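Local coordinates for lipolytic enzyme, G-D-S-L family (Bacteroides thetaiotaomicron, PDB 7BR2), which is a serine esterase of the SGNH/GDSL hydrolase class from a gut bacterium and metabolises the drug diltiazem, at residues Ala186-Leu191 with Phe198-Asn203; Met67-Asp72 with Phe376-Gly381; Met50-Phe55 with Lys433-Asn438. One frame throughout, in Å; residues are numbered along the deposited sequence.

Contact 1 of 3, residues Ala186-Leu191 with Phe198-Asn203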
# COMPACT_ATOMS: atom_id res chain seq x y z
N ALA A 186 10.05 -2.16 15.23
CA ALA A 186 11.50 -2.08 15.11
C ALA A 186 11.93 -0.79 14.44
O ALA A 186 12.85 -0.09 14.91
CB ALA A 186 12.03 -3.30 14.35
N ILE A 187 11.27 -0.44 13.33
CA ILE A 187 11.59 0.81 12.65
C ILE A 187 11.30 2.00 13.56
O ILE A 187 12.03 3.00 13.55
CB ILE A 187 10.81 0.93 11.32
CG1 ILE A 187 11.25 -0.15 10.34
CG2 ILE A 187 10.99 2.32 10.72
CD1 ILE A 187 10.17 -0.53 9.35
N ASN A 188 10.21 1.92 14.32
CA ASN A 188 9.89 2.98 15.26
C ASN A 188 11.02 3.17 16.26
O ASN A 188 11.43 4.30 16.53
CB ASN A 188 8.56 2.68 15.97
CG ASN A 188 7.35 3.09 15.14
OD1 ASN A 188 7.46 3.88 14.20
ND2 ASN A 188 6.19 2.56 15.48
N GLN A 189 11.54 2.07 16.82
CA GLN A 189 12.66 2.16 17.76
C GLN A 189 13.85 2.84 17.10
O GLN A 189 14.44 3.80 17.63
CB GLN A 189 13.09 0.76 18.22
CG GLN A 189 12.03 -0.19 18.78
CD GLN A 189 11.39 0.24 20.09
OE1 GLN A 189 10.97 1.39 20.26
NE2 GLN A 189 11.30 -0.70 21.03
N GLU A 190 14.17 2.37 15.90
CA GLU A 190 15.38 2.78 15.21
C GLU A 190 15.35 4.27 14.86
O GLU A 190 16.35 4.97 15.02
CB GLU A 190 15.56 1.88 14.00
CG GLU A 190 16.86 2.02 13.24
CD GLU A 190 16.86 1.15 11.99
OE1 GLU A 190 15.86 0.42 11.80
OE2 GLU A 190 17.86 1.19 11.23
N LEU A 191 14.21 4.77 14.38
CA LEU A 191 14.14 6.19 14.05
C LEU A 191 13.81 7.06 15.25
O LEU A 191 14.05 8.27 15.21
CB LEU A 191 13.13 6.45 12.93
CG LEU A 191 13.56 5.86 11.58
CD1 LEU A 191 12.52 6.14 10.51
CD2 LEU A 191 14.97 6.33 11.14
N PHE A 198 9.66 10.83 16.33
CA PHE A 198 9.40 10.14 15.07
C PHE A 198 8.45 8.97 15.28
O PHE A 198 8.50 8.27 16.30
CB PHE A 198 10.70 9.64 14.44
CG PHE A 198 11.46 10.70 13.68
CD1 PHE A 198 11.00 12.01 13.62
CD2 PHE A 198 12.64 10.38 13.00
CE1 PHE A 198 11.70 12.98 12.91
CE2 PHE A 198 13.35 11.34 12.29
CZ PHE A 198 12.88 12.65 12.25
N THR A 199 7.58 8.74 14.29
CA THR A 199 6.71 7.57 14.35
C THR A 199 6.23 7.23 12.95
O THR A 199 6.02 8.10 12.11
CB THR A 199 5.51 7.82 15.28
OG1 THR A 199 4.62 6.70 15.25
CG2 THR A 199 4.77 9.07 14.87
N LEU A 200 6.07 5.93 12.71
CA LEU A 200 5.38 5.45 11.52
C LEU A 200 3.87 5.52 11.67
O LEU A 200 3.16 5.31 10.68
CB LEU A 200 5.77 4.01 11.20
CG LEU A 200 7.15 3.73 10.64
CD1 LEU A 200 7.28 2.24 10.35
CD2 LEU A 200 7.46 4.57 9.41
N CYS A 201 3.37 5.73 12.89
CA CYS A 201 1.95 5.59 13.19
C CYS A 201 1.23 6.93 13.39
O CYS A 201 0.31 7.03 14.20
CB CYS A 201 1.78 4.69 14.41
SG CYS A 201 2.69 3.10 14.23
N GLY A 202 1.62 7.96 12.64
CA GLY A 202 0.79 9.15 12.55
C GLY A 202 0.79 10.00 13.81
O GLY A 202 1.52 9.75 14.78
N ASN A 203 -0.09 11.01 13.80
CA ASN A 203 -0.16 11.97 14.90
C ASN A 203 -0.75 11.38 16.18
O ASN A 203 -0.56 11.97 17.25
CB ASN A 203 -0.99 13.19 14.48
CG ASN A 203 -0.85 13.53 12.99
OD1 ASN A 203 0.26 13.53 12.44
ND2 ASN A 203 -1.97 13.85 12.35

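Contact 2 of 3, residues Met67-Asp72 with Phe376-Gly381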
# COMPACT_ATOMS: atom_id res chain seq x y z
N MET A 67 -16.32 -6.82 11.12
CA MET A 67 -15.80 -7.48 9.94
C MET A 67 -16.56 -8.78 9.66
O MET A 67 -16.94 -9.06 8.50
CB MET A 67 -14.31 -7.72 10.15
CG MET A 67 -13.52 -6.42 10.22
SD MET A 67 -11.75 -6.73 10.49
CE MET A 67 -11.16 -5.15 11.10
N ASN A 68 -16.83 -9.56 10.71
CA ASN A 68 -17.59 -10.79 10.55
C ASN A 68 -19.02 -10.51 10.09
O ASN A 68 -19.55 -11.25 9.24
CB ASN A 68 -17.62 -11.59 11.86
CG ASN A 68 -18.41 -12.88 11.73
OD1 ASN A 68 -17.98 -13.81 11.05
ND2 ASN A 68 -19.58 -12.93 12.36
N LYS A 69 -19.68 -9.50 10.68
CA LYS A 69 -21.04 -9.14 10.26
C LYS A 69 -21.11 -8.85 8.77
O LYS A 69 -22.13 -9.14 8.12
CB LYS A 69 -21.55 -7.88 10.98
CG LYS A 69 -22.00 -7.96 12.41
CD LYS A 69 -22.60 -6.59 12.78
CE LYS A 69 -21.78 -5.46 12.17
NZ LYS A 69 -22.51 -4.20 11.85
N ARG A 70 -20.07 -8.23 8.20
CA ARG A 70 -20.16 -7.75 6.82
C ARG A 70 -19.45 -8.63 5.79
O ARG A 70 -19.36 -8.24 4.63
CB ARG A 70 -19.64 -6.31 6.71
CG ARG A 70 -18.17 -6.14 7.01
CD ARG A 70 -17.79 -4.67 6.81
NE ARG A 70 -16.53 -4.31 7.47
CZ ARG A 70 -15.35 -4.26 6.86
NH1 ARG A 70 -15.26 -4.54 5.56
NH2 ARG A 70 -14.26 -3.90 7.54
N LEU A 71 -18.92 -9.79 6.19
CA LEU A 71 -18.29 -10.69 5.21
C LEU A 71 -19.17 -10.96 3.98
O LEU A 71 -18.70 -10.86 2.84
CB LEU A 71 -17.92 -12.01 5.87
CG LEU A 71 -16.69 -12.02 6.78
CD1 LEU A 71 -16.44 -13.43 7.31
CD2 LEU A 71 -15.50 -11.46 6.06
N ASP A 72 -20.44 -11.34 4.16
CA ASP A 72 -21.27 -11.72 3.01
C ASP A 72 -21.49 -10.53 2.06
O ASP A 72 -21.29 -10.65 0.84
CB ASP A 72 -22.63 -12.27 3.44
CG ASP A 72 -22.58 -13.70 3.94
OD1 ASP A 72 -21.85 -14.52 3.35
OD2 ASP A 72 -23.32 -14.02 4.89
N PHE A 376 -24.74 1.41 10.14
CA PHE A 376 -26.03 1.94 10.59
C PHE A 376 -27.22 1.11 10.11
O PHE A 376 -28.03 0.66 10.93
CB PHE A 376 -26.21 3.40 10.16
CG PHE A 376 -27.56 3.95 10.47
CD1 PHE A 376 -27.91 4.27 11.77
CD2 PHE A 376 -28.50 4.14 9.46
CE1 PHE A 376 -29.16 4.77 12.07
CE2 PHE A 376 -29.75 4.65 9.75
CZ PHE A 376 -30.08 4.97 11.06
N PHE A 377 -27.36 0.91 8.79
CA PHE A 377 -28.61 0.35 8.26
C PHE A 377 -28.81 -1.11 8.63
O PHE A 377 -29.95 -1.53 8.83
CB PHE A 377 -28.67 0.53 6.74
CG PHE A 377 -29.03 1.91 6.33
CD1 PHE A 377 -30.25 2.45 6.70
CD2 PHE A 377 -28.16 2.69 5.58
CE1 PHE A 377 -30.60 3.74 6.36
CE2 PHE A 377 -28.50 3.99 5.22
CZ PHE A 377 -29.73 4.51 5.61
N GLN A 378 -27.73 -1.89 8.74
CA GLN A 378 -27.86 -3.31 9.09
C GLN A 378 -28.56 -3.49 10.43
O GLN A 378 -29.42 -4.36 10.59
CB GLN A 378 -26.49 -3.98 9.12
CG GLN A 378 -26.56 -5.48 9.30
CD GLN A 378 -25.20 -6.15 9.22
OE1 GLN A 378 -24.19 -5.56 9.60
NE2 GLN A 378 -25.16 -7.38 8.70
N GLN A 379 -28.19 -2.68 11.42
CA GLN A 379 -28.81 -2.83 12.73
C GLN A 379 -30.28 -2.41 12.71
O GLN A 379 -31.03 -2.80 13.61
CB GLN A 379 -28.04 -2.00 13.76
CG GLN A 379 -26.62 -2.51 14.12
CD GLN A 379 -25.67 -2.71 12.92
OE1 GLN A 379 -25.26 -3.85 12.61
NE2 GLN A 379 -25.37 -1.61 12.20
N LYS A 380 -30.70 -1.66 11.69
CA LYS A 380 -32.10 -1.26 11.55
C LYS A 380 -32.88 -2.17 10.62
O LYS A 380 -34.03 -1.85 10.30
CB LYS A 380 -32.20 0.19 11.07
CG LYS A 380 -31.48 1.18 11.97
CD LYS A 380 -32.31 1.37 13.25
CE LYS A 380 -31.83 2.57 14.05
NZ LYS A 380 -30.74 2.16 14.99
N GLY A 381 -32.32 -3.32 10.26
CA GLY A 381 -33.02 -4.22 9.35
C GLY A 381 -33.19 -3.66 7.96
O GLY A 381 -34.15 -4.01 7.26

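Contact 3 of 3, residues Met50-Phe55 with Lys433-Asn438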
# COMPACT_ATOMS: atom_id res chain seq x y z
N MET A 50 0.44 -7.61 -16.41
CA MET A 50 -0.19 -8.59 -15.53
C MET A 50 -1.28 -7.90 -14.72
O MET A 50 -1.10 -7.61 -13.53
CB MET A 50 0.85 -9.25 -14.62
CG MET A 50 0.37 -10.50 -13.95
SD MET A 50 1.46 -11.06 -12.64
CE MET A 50 1.36 -9.69 -11.50
N PRO A 51 -2.43 -7.61 -15.34
CA PRO A 51 -3.46 -6.83 -14.62
C PRO A 51 -4.03 -7.61 -13.45
O PRO A 51 -4.30 -8.81 -13.55
CB PRO A 51 -4.53 -6.56 -15.69
CG PRO A 51 -4.33 -7.62 -16.70
CD PRO A 51 -2.84 -7.92 -16.72
N ILE A 52 -4.20 -6.91 -12.34
CA ILE A 52 -4.85 -7.42 -11.15
C ILE A 52 -5.84 -6.36 -10.67
O ILE A 52 -5.89 -5.25 -11.21
CB ILE A 52 -3.84 -7.74 -10.03
CG1 ILE A 52 -3.19 -6.44 -9.52
CG2 ILE A 52 -2.75 -8.68 -10.56
CD1 ILE A 52 -2.54 -6.58 -8.19
N ARG A 53 -6.57 -6.69 -9.61
CA ARG A 53 -7.50 -5.76 -8.98
C ARG A 53 -7.34 -5.88 -7.47
O ARG A 53 -7.38 -6.98 -6.92
CB ARG A 53 -8.95 -6.04 -9.37
CG ARG A 53 -9.36 -5.32 -10.63
CD ARG A 53 -10.71 -5.79 -11.17
NE ARG A 53 -10.94 -5.19 -12.48
CZ ARG A 53 -11.42 -3.96 -12.65
NH1 ARG A 53 -11.74 -3.21 -11.60
NH2 ARG A 53 -11.58 -3.49 -13.87
N VAL A 54 -7.11 -4.73 -6.83
CA VAL A 54 -7.04 -4.61 -5.38
C VAL A 54 -8.30 -3.90 -4.89
O VAL A 54 -8.80 -2.98 -5.54
CB VAL A 54 -5.76 -3.87 -4.98
CG1 VAL A 54 -5.70 -3.64 -3.47
CG2 VAL A 54 -4.56 -4.68 -5.45
N PHE A 55 -8.81 -4.33 -3.74
CA PHE A 55 -10.02 -3.77 -3.13
C PHE A 55 -9.71 -3.34 -1.71
O PHE A 55 -9.15 -4.11 -0.92
CB PHE A 55 -11.17 -4.79 -3.13
CG PHE A 55 -11.62 -5.20 -4.50
CD1 PHE A 55 -10.94 -6.20 -5.20
CD2 PHE A 55 -12.71 -4.60 -5.10
CE1 PHE A 55 -11.35 -6.59 -6.47
CE2 PHE A 55 -13.13 -4.98 -6.37
CZ PHE A 55 -12.44 -5.98 -7.06
N LYS A 433 -7.12 3.19 -18.12
CA LYS A 433 -6.08 4.10 -18.58
C LYS A 433 -4.72 3.66 -18.04
O LYS A 433 -3.74 3.60 -18.79
CB LYS A 433 -6.41 5.53 -18.15
CG LYS A 433 -5.66 6.59 -18.95
CD LYS A 433 -5.87 6.36 -20.43
CE LYS A 433 -6.12 7.65 -21.16
NZ LYS A 433 -6.52 7.45 -22.57
N ILE A 434 -4.66 3.32 -16.75
CA ILE A 434 -3.40 2.87 -16.15
C ILE A 434 -2.83 1.69 -16.92
O ILE A 434 -1.65 1.69 -17.29
CB ILE A 434 -3.59 2.55 -14.66
CG1 ILE A 434 -3.65 3.84 -13.85
CG2 ILE A 434 -2.46 1.66 -14.16
CD1 ILE A 434 -4.11 3.61 -12.41
N TYR A 435 -3.65 0.66 -17.17
CA TYR A 435 -3.12 -0.52 -17.86
C TYR A 435 -3.00 -0.32 -19.37
O TYR A 435 -2.53 -1.22 -20.08
CB TYR A 435 -3.97 -1.74 -17.55
CG TYR A 435 -3.64 -2.32 -16.19
CD1 TYR A 435 -2.53 -3.13 -16.02
CD2 TYR A 435 -4.40 -2.01 -15.06
CE1 TYR A 435 -2.20 -3.65 -14.79
CE2 TYR A 435 -4.08 -2.52 -13.82
CZ TYR A 435 -2.97 -3.35 -13.69
OH TYR A 435 -2.63 -3.89 -12.48
N GLU A 436 -3.39 0.84 -19.87
CA GLU A 436 -3.10 1.20 -21.25
C GLU A 436 -1.79 1.97 -21.40
O GLU A 436 -1.06 1.77 -22.37
CB GLU A 436 -4.29 2.00 -21.81
CG GLU A 436 -4.05 2.83 -23.07
CD GLU A 436 -5.22 3.79 -23.36
OE1 GLU A 436 -6.36 3.45 -22.97
OE2 GLU A 436 -4.99 4.88 -23.92
N ILE A 437 -1.42 2.80 -20.42
CA ILE A 437 -0.25 3.65 -20.56
C ILE A 437 0.95 3.15 -19.76
O ILE A 437 1.95 3.86 -19.68
CB ILE A 437 -0.56 5.10 -20.19
CG1 ILE A 437 -0.84 5.21 -18.69
CG2 ILE A 437 -1.70 5.61 -21.04
CD1 ILE A 437 -1.07 6.62 -18.20
N ASN A 438 0.88 1.97 -19.14
CA ASN A 438 1.96 1.56 -18.25
C ASN A 438 3.05 0.74 -18.95
O ASN A 438 3.94 0.22 -18.28
CB ASN A 438 1.41 0.79 -17.05
CG ASN A 438 0.67 -0.47 -17.44
OD1 ASN A 438 0.43 -0.71 -18.61
ND2 ASN A 438 0.29 -1.27 -16.44
O HOH W 1 -0.24 -5.35 -12.33

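Contact 1 of 3, residues Ala186-Leu191 with Phe198-Asn203
In the SGNH hydrolase domain, helix 181-194 is tied here to the loop that leads on to helix 210-223, and N188 and L200 make the central link. The amide oxygen OD1 of N188 accepts a hydrogen bond from the backbone N of L200 at 2.9 Å. The N-H points almost straight at it (165°), and the donor lies 18° off the carbonyl plane. CG of N188 sits anti to its own carbonyl carbon (chi1 -83°), which swings the amide from the helix flank to the loop. OD1 of N188 also lies 3.4 Å from CB of L200, and its ND2 is 3.8 Å from SG of C201, with no hydrogen bond.

Beside the amide the contact is apolar. CG2 of I187 meets CD1 of L200 at 3.7 Å, and the two side chains cross at about a right angle. V215 touches both. At the other end, CB of L191 meets the F198 ring at its edge, 4.0 Å from CD2.

T199 OG1 accepts a hydrogen bond from the backbone N of C201 at 2.8 Å, an ST turn, and is also hydrogen-bonded to OD2 of D141. The side chain of C201 lies near, without touching, S28, D204 and H207, which probably form the catalytic triad. The nearly straight bond to a buried amide thus helps to hold the loop backbone at L200 beside the helix.

Contact 2 of 3, residues Met67-Asp72 with Phe376-Gly381
K69 reaches from helix 64-75 of the SGNH domain to Q378 and Q379, at the C-terminal end of the long helix 344-377. This end is closed by a Schellman motif with G381 as its C-prime residue. The lysine chain crosses Q378 obliquely and Q379 at about a right angle. The two amide oxygens reach its NZ from different directions. K69 bends at chi3, which carries NZ to both. Q378 comes in with its chain extended. Q379 instead folds at chi2, and its NE2 bonds the backbone O of F374, which helps to hold its amide in place.

NZ of K69 donates to OE1 of Q378 at 3.1 Å, with a C=O...N angle of 151° and a tilt of 26° from the carbonyl plane. Across this contact NZ bonds only to neutral amide oxygens, so no salt bridge is made between the segments. With K69 replaced by alanine, the OE1 atoms of Q378 and Q379 would probably lose this shared donor, and the Q378 amide would be freer to turn. CD of K69 passes 3.7 Å from OE1 of Q378. The second bond, from NZ of K69 to OE1 of Q379, is 2.9 Å long and has its donor above the carbonyl plane, 35° out of it.

Contact 3 of 3, residues Met50-Phe55 with Lys433-Asn438
Y435 carries this contact, and its ring packs on P51. CB of P51 lies over one face of the ring, 4.0 Å from the centroid and 17° off the ring normal. This is a CH-pi contact, set toward the rim on the CE1 side. The proline backbone joins in, since CA of P51 is 3.4 Å from CE1 of Y435. With chi1 at -79°, CG of Y435 lies beside the backbone N, and the ring reaches across to P51.

The hydroxyl end makes the polar contacts. The backbone N of I52 donates to OH of Y435 in a weak hydrogen bond, 3.4 Å long but nearly straight at 168°. CG1 of I52 is 3.9 Å from OH of Y435. W40 of helix 35-46 is hydrogen-bonded to this hydroxyl through NE1, and it also touches the I52 side chain.

The contact joins the loop leading into strand 53-58, an outermost strand of the parallel sheet in the SGNH domain, to the C-terminal end of helix 417-437. The two lie almost 380 residues apart in sequence. The strand itself is tied to the helix by the salt bridge of R53 with D428.

Water completes the polar set. One molecule lies in the plane of the Y435 ring at its edge, 2.8 Å from OH. The water lies 2.7 Å from the backbone O of M50, to which it can donate.

In the fold
The contacts are spread widely, with centres 31 to 35 Å apart, and none touches another. Contacts 2 and 3 come nearest, at about 9 Å between closest atoms. They are nested along the chain: contact 1 lies within the loop closed by contact 2, and contact 2 within that of contact 3. Contact 1 is local to the SGNH domain. Strand 53-58 and helix 64-75 follow each other; contact 3 joins the lead-in to the strand to helix 417-437, and contact 2 joins the helix to the end of helix 344-377. These two are among the contacts that join the later helices to the hydrolase domain. Contact 1 lies across the chain's centre from contact 3, near the probable triad.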